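Putative metallopeptidase (Shewanella baltica OS155, PDB 3IEH) binds a zinc ion and is probably a metallocarboxypeptidase or related hydrolase of the peptidase M14 family. Local coordinates at residues H76-A81 with E171-R176; E177-S182 with C244-A249. All blocks are in the same frame, centred on the assembly; numbering follows the deposited sequence.

How the interactions relate
From the N terminus, the chain first passes through the zinc-binding loop 76-81, between strand 68-73 and helix 81-91. About ninety residues later 171-176, the end of strand 165-172 and the turn after it, returns to it and closes interaction 1. The chain then runs straight into 177-182, whose strand pairs with 244-249 to close the second loop, so the two contacts follow in series and neither nests in nor crosses the other. Strand 242-248 lies between 165-172 and 179-183 in the mixed sheet, which joins both contacts. Probable hydrogen bonds of Glu-171 with Thr-247 and of Asp-172 with Tyr-179 tie the end of strand 165-172 to strands 242-248 and 179-183.

Interaction 1: H76-A81 with E171-R176. With ZN (zinc ion), chain B.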
loop_
_atom_site.group_PDB
_atom_site.type_symbol
_atom_site.label_atom_id
_atom_site.label_comp_id
_atom_site.label_asym_id
_atom_site.label_seq_id
_atom_site.Cartn_x
_atom_site.Cartn_y
_atom_site.Cartn_z
ATOM N N HIS A 76 1.138 3.557 -7.409
ATOM C CA HIS A 76 1.104 3.422 -8.854
ATOM C C HIS A 76 -0.328 3.437 -9.335
ATOM O O HIS A 76 -1.119 2.603 -8.906
ATOM C CB HIS A 76 1.812 2.146 -9.267
ATOM C CG HIS A 76 3.266 2.141 -8.927
ATOM N ND1 HIS A 76 3.882 1.081 -8.305
ATOM C CD2 HIS A 76 4.220 3.083 -9.096
ATOM C CE1 HIS A 76 5.161 1.361 -8.125
ATOM N NE2 HIS A 76 5.390 2.574 -8.591
ATOM N N GLY A 77 -0.634 4.361 -10.256
ATOM C CA GLY A 77 -2.015 4.681 -10.647
ATOM C C GLY A 77 -2.792 3.606 -11.362
ATOM O O GLY A 77 -4.031 3.644 -11.379
ATOM N N GLU A 78 -2.081 2.651 -11.967
ATOM C CA GLU A 78 -2.744 1.520 -12.637
ATOM C C GLU A 78 -3.087 0.375 -11.672
ATOM O O GLU A 78 -3.744 -0.580 -12.046
ATOM C CB GLU A 78 -1.902 1.001 -13.811
ATOM C CG GLU A 78 -0.858 -0.083 -13.533
ATOM C CD GLU A 78 0.403 0.415 -12.859
ATOM O OE1 GLU A 78 0.317 1.443 -12.168
ATOM O OE2 GLU A 78 1.482 -0.221 -13.033
ATOM N N GLU A 79 -2.628 0.468 -10.435
ATOM C CA GLU A 79 -2.792 -0.595 -9.461
ATOM C C GLU A 79 -3.935 -0.226 -8.531
ATOM O O GLU A 79 -3.772 -0.139 -7.310
ATOM C CB GLU A 79 -1.477 -0.753 -8.730
ATOM C CG GLU A 79 -0.326 -0.983 -9.733
ATOM C CD GLU A 79 1.032 -1.084 -9.087
ATOM O OE1 GLU A 79 1.145 -0.967 -7.824
ATOM O OE2 GLU A 79 1.994 -1.275 -9.859
ATOM N N SER A 80 -5.091 -0.006 -9.151
ATOM C CA SER A 80 -6.233 0.622 -8.500
ATOM C C SER A 80 -7.011 -0.307 -7.567
ATOM O O SER A 80 -7.756 0.178 -6.715
ATOM C CB SER A 80 -7.145 1.261 -9.553
ATOM O OG SER A 80 -7.429 0.348 -10.588
ATOM N N ALA A 81 -6.819 -1.623 -7.688
ATOM C CA ALA A 81 -7.450 -2.550 -6.744
ATOM C C ALA A 81 -6.925 -2.332 -5.302
ATOM O O ALA A 81 -7.626 -2.634 -4.335
ATOM C CB ALA A 81 -7.309 -4.015 -7.196
ATOM N N GLU A 171 -0.111 -3.720 -7.193
ATOM C CA GLU A 171 -0.571 -4.675 -8.187
ATOM C C GLU A 171 0.448 -4.772 -9.307
ATOM O O GLU A 171 1.206 -3.856 -9.527
ATOM C CB GLU A 171 -1.909 -4.278 -8.763
ATOM C CG GLU A 171 -3.020 -4.125 -7.784
ATOM C CD GLU A 171 -4.350 -4.420 -8.445
ATOM O OE1 GLU A 171 -4.935 -3.486 -8.995
ATOM O OE2 GLU A 171 -4.781 -5.594 -8.509
ATOM N N ASP A 172 0.461 -5.898 -10.003
ATOM C CA ASP A 172 1.387 -6.125 -11.111
ATOM C C ASP A 172 0.549 -6.360 -12.378
ATOM O O ASP A 172 -0.067 -7.417 -12.533
ATOM C CB ASP A 172 2.300 -7.320 -10.760
ATOM C CG ASP A 172 3.368 -7.628 -11.828
ATOM O OD1 ASP A 172 3.352 -7.094 -12.964
ATOM O OD2 ASP A 172 4.229 -8.462 -11.519
ATOM N N VAL A 173 0.542 -5.364 -13.272
ATOM C CA VAL A 173 -0.210 -5.421 -14.548
ATOM C C VAL A 173 0.393 -6.410 -15.566
ATOM O O VAL A 173 -0.255 -6.780 -16.525
ATOM C CB VAL A 173 -0.371 -4.003 -15.205
ATOM C CG1 VAL A 173 0.985 -3.403 -15.659
ATOM C CG2 VAL A 173 -1.296 -4.072 -16.372
ATOM N N LEU A 174 1.622 -6.855 -15.343
ATOM C CA LEU A 174 2.227 -7.841 -16.201
ATOM C C LEU A 174 2.036 -9.260 -15.688
ATOM O O LEU A 174 2.552 -10.197 -16.293
ATOM C CB LEU A 174 3.712 -7.556 -16.352
ATOM C CG LEU A 174 4.026 -6.250 -17.099
ATOM C CD1 LEU A 174 5.537 -6.059 -17.190
ATOM C CD2 LEU A 174 3.382 -6.217 -18.492
ATOM N N SER A 175 1.278 -9.441 -14.605
ATOM C CA SER A 175 1.167 -10.763 -13.989
ATOM C C SER A 175 -0.250 -11.298 -13.818
ATOM O O SER A 175 -1.186 -10.553 -13.520
ATOM C CB SER A 175 1.851 -10.745 -12.615
ATOM O OG SER A 175 1.860 -12.059 -12.029
ATOM N N ARG A 176 -0.389 -12.610 -14.007
ATOM C CA ARG A 176 -1.620 -13.311 -13.655
ATOM C C ARG A 176 -1.483 -14.060 -12.303
ATOM O O ARG A 176 -2.442 -14.642 -11.815
ATOM C CB ARG A 176 -2.059 -14.227 -14.787
ATOM C CG ARG A 176 -1.125 -15.359 -15.091
ATOM C CD ARG A 176 -1.731 -16.265 -16.172
ATOM N NE ARG A 176 -2.944 -16.919 -15.693
ATOM C CZ ARG A 176 -2.973 -17.945 -14.840
ATOM N NH1 ARG A 176 -1.850 -18.477 -14.355
ATOM N NH2 ARG A 176 -4.148 -18.446 -14.466
HETATM ZN ZN ZN B . 3.403 -0.941 -7.846
HETATM O O HOH W 1 1.653 -2.874 -12.358
HETATM O O HOH W 2 4.761 -2.803 -7.918
#
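With CG anti to its carbonyl carbon (chi1 -55°) and the chain extended beyond it, Glu-79 lays its carboxylate beside the backbone of Glu-171. Glu-171 N donates to Glu-79 OE1 over 3.1 Å, almost straight but from above the carboxylate plane. Both oxygens of this carboxylate also bind the zinc ion, OE1 at 2.3 Å and OE2 at 2.5 Å from the metal. His-76 ND1 and a water add further ligands, and His-170 completes the protein set. The Glu-171 side chain runs back the other way, its CB packing on Glu-79 CB at 3.6 Å. Its OE1 accepts from Ala-81 N at 3.0 Å, again from above the carboxylate plane, while OE2 is held by Thr-247 and Arg-256. Replacing Glu-171 by alanine removes the carboxylate, which would probably leave Ala-81 N without this acceptor and Arg-256 without this charge partner. A water bridges Glu-78 OE2 to Val-173 N, 2.9 Å from the water oxygen; Arg-119 forms a salt bridge with the same Glu-78 oxygen. The contact thus joins the loop between strand 68-73 and helix 81-91 to the end of strand 165-172, with Phe-253 and Arg-256 of helix 253-271 against Ala-81.

Interaction 2: E177-S182 with C244-A249; sequences EAYVYS and CTETPA
Four backbone hydrogen bonds join Tyr-179 to Glu-246 and Tyr-181 to Cys-244, each pair bonded in both directions. The shortest run from Glu-246 N to Tyr-179 O and from Cys-244 N to Tyr-181 O, both 2.7 Å. Between them Val-180 and Thr-245 form a non-hydrogen-bonded pair, and the strand segments run antiparallel at 170°.

Among the aromatic contacts, the Tyr-179 ring lies flat on the aliphatic part of Glu-246: Glu-246 CB sits 3.6 Å from the ring centroid in a CH-pi contact, and Glu-246 CG is 3.5 Å from Tyr-179 CE2. The bend of the Glu-246 chain (chi2 -83°) leaves its carboxylate nearly parallel to that ring, their planes 13° apart. Tyr-181 instead presents an edge, its CE1 3.7 Å from Glu-246 OE2, while Cys-244 SG approaches the same ring obliquely.

Apolar packing adds Ala-178 CB on Pro-248 CD and Tyr-181 CB on Cys-244 CB, each pair 4.0 Å apart.

Polar ends gather round one water, which donates to Tyr-179 OH at 3.2 Å, hydrogen-bonds Tyr-181 OH and makes a weak bond to Glu-246 OE2. Asp-172 also hydrogen-bonds Tyr-179 OH, which probably helps to fix the ring over Glu-246.

Tyr-179, Tyr-181, Cys-244 and Glu-246 share the sheet face beside the zinc ion, and Glu-246 is predicted to be the proton donor/acceptor, an arrangement consistent with the active site of M14 carboxypeptidases, where a strand-borne glutamate stands near the metal.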
loop_
_atom_site.group_PDB
_atom_site.type_symbol
_atom_site.label_atom_id
_atom_site.label_comp_id
_atom_site.label_asym_id
_atom_site.label_seq_id
_atom_site.Cartn_x
_atom_site.Cartn_y
_atom_site.Cartn_z
ATOM N N GLU A 177 -0.302 -13.970 -11.682
ATOM C CA GLU A 177 0.039 -14.717 -10.467
ATOM C C GLU A 177 0.353 -13.766 -9.315
ATOM O O GLU A 177 1.042 -12.772 -9.521
ATOM C CB GLU A 177 1.288 -15.569 -10.734
ATOM C CG GLU A 177 1.073 -16.682 -11.727
ATOM C CD GLU A 177 2.341 -17.467 -12.027
ATOM O OE1 GLU A 177 3.430 -16.901 -11.901
ATOM O OE2 GLU A 177 2.247 -18.654 -12.399
ATOM N N ALA A 178 -0.125 -14.065 -8.117
ATOM C CA ALA A 178 0.113 -13.173 -6.958
ATOM C C ALA A 178 1.511 -13.388 -6.352
ATOM O O ALA A 178 2.121 -14.443 -6.530
ATOM C CB ALA A 178 -0.953 -13.395 -5.887
ATOM N N TYR A 179 2.015 -12.384 -5.642
ATOM C CA TYR A 179 3.235 -12.548 -4.874
ATOM C C TYR A 179 3.334 -11.428 -3.860
ATOM O O TYR A 179 2.501 -10.510 -3.830
ATOM C CB TYR A 179 4.492 -12.661 -5.772
ATOM C CG TYR A 179 4.706 -11.494 -6.686
ATOM C CD1 TYR A 179 3.989 -11.386 -7.899
ATOM C CD2 TYR A 179 5.633 -10.492 -6.362
ATOM C CE1 TYR A 179 4.181 -10.303 -8.757
ATOM C CE2 TYR A 179 5.840 -9.386 -7.215
ATOM C CZ TYR A 179 5.094 -9.285 -8.398
ATOM O OH TYR A 179 5.295 -8.207 -9.239
ATOM N N VAL A 180 4.317 -11.543 -2.975
ATOM C CA VAL A 180 4.476 -10.599 -1.884
ATOM C C VAL A 180 5.948 -10.423 -1.524
ATOM O O VAL A 180 6.670 -11.392 -1.456
ATOM C CB VAL A 180 3.688 -11.059 -0.622
ATOM C CG1 VAL A 180 3.967 -12.508 -0.321
ATOM C CG2 VAL A 180 4.073 -10.197 0.572
ATOM N N TYR A 181 6.369 -9.172 -1.343
ATOM C CA TYR A 181 7.694 -8.820 -0.855
ATOM C C TYR A 181 7.504 -8.686 0.631
ATOM O O TYR A 181 6.629 -7.954 1.035
ATOM C CB TYR A 181 8.156 -7.432 -1.370
ATOM C CG TYR A 181 8.364 -7.290 -2.872
ATOM C CD1 TYR A 181 7.311 -6.951 -3.721
ATOM C CD2 TYR A 181 9.616 -7.450 -3.431
ATOM C CE1 TYR A 181 7.503 -6.815 -5.093
ATOM C CE2 TYR A 181 9.817 -7.327 -4.792
ATOM C CZ TYR A 181 8.774 -7.004 -5.618
ATOM O OH TYR A 181 9.011 -6.882 -6.975
ATOM N N SER A 182 8.320 -9.340 1.450
ATOM C CA SER A 182 8.208 -9.175 2.916
ATOM C C SER A 182 9.559 -8.879 3.554
ATOM O O SER A 182 10.610 -9.113 2.946
ATOM C CB SER A 182 7.556 -10.385 3.607
ATOM O OG SER A 182 8.406 -11.515 3.588
ATOM N N CYS A 244 4.899 -5.873 0.959
ATOM C CA CYS A 244 4.348 -5.219 -0.211
ATOM C C CYS A 244 3.669 -6.309 -1.029
ATOM O O CYS A 244 4.332 -7.075 -1.700
ATOM C CB CYS A 244 5.419 -4.539 -1.040
ATOM S SG CYS A 244 4.808 -3.994 -2.683
ATOM N N THR A 245 2.350 -6.391 -0.944
ATOM C CA THR A 245 1.611 -7.422 -1.645
ATOM C C THR A 245 1.426 -7.002 -3.095
ATOM O O THR A 245 1.293 -5.816 -3.397
ATOM C CB THR A 245 0.221 -7.658 -1.015
ATOM O OG1 THR A 245 -0.497 -6.434 -1.029
ATOM C CG2 THR A 245 0.343 -8.166 0.453
ATOM N N GLU A 246 1.444 -7.988 -3.987
ATOM C CA GLU A 246 1.255 -7.744 -5.415
ATOM C C GLU A 246 0.145 -8.676 -5.923
ATOM O O GLU A 246 0.365 -9.861 -6.099
ATOM C CB GLU A 246 2.567 -8.016 -6.164
ATOM C CG GLU A 246 3.697 -7.074 -5.778
ATOM C CD GLU A 246 3.666 -5.737 -6.516
ATOM O OE1 GLU A 246 2.871 -5.516 -7.470
ATOM O OE2 GLU A 246 4.481 -4.895 -6.133
ATOM N N THR A 247 -1.059 -8.143 -6.088
ATOM C CA THR A 247 -2.126 -8.877 -6.736
ATOM C C THR A 247 -1.975 -8.754 -8.263
ATOM O O THR A 247 -1.499 -7.740 -8.797
ATOM C CB THR A 247 -3.537 -8.408 -6.279
ATOM O OG1 THR A 247 -3.654 -6.978 -6.385
ATOM C CG2 THR A 247 -3.818 -8.855 -4.854
ATOM N N PRO A 248 -2.365 -9.787 -8.984
ATOM C CA PRO A 248 -2.163 -9.774 -10.433
ATOM C C PRO A 248 -3.231 -9.001 -11.189
ATOM O O PRO A 248 -4.399 -9.423 -11.212
ATOM C CB PRO A 248 -2.214 -11.263 -10.797
ATOM C CG PRO A 248 -3.086 -11.881 -9.722
ATOM C CD PRO A 248 -2.868 -11.076 -8.483
ATOM N N ALA A 249 -2.823 -7.939 -11.884
ATOM C CA ALA A 249 -3.781 -7.033 -12.519
ATOM C C ALA A 249 -4.309 -7.544 -13.864
ATOM O O ALA A 249 -5.079 -6.843 -14.533
ATOM C CB ALA A 249 -3.188 -5.617 -12.656
HETATM O O HOH W 3 6.788 -5.492 -8.585
#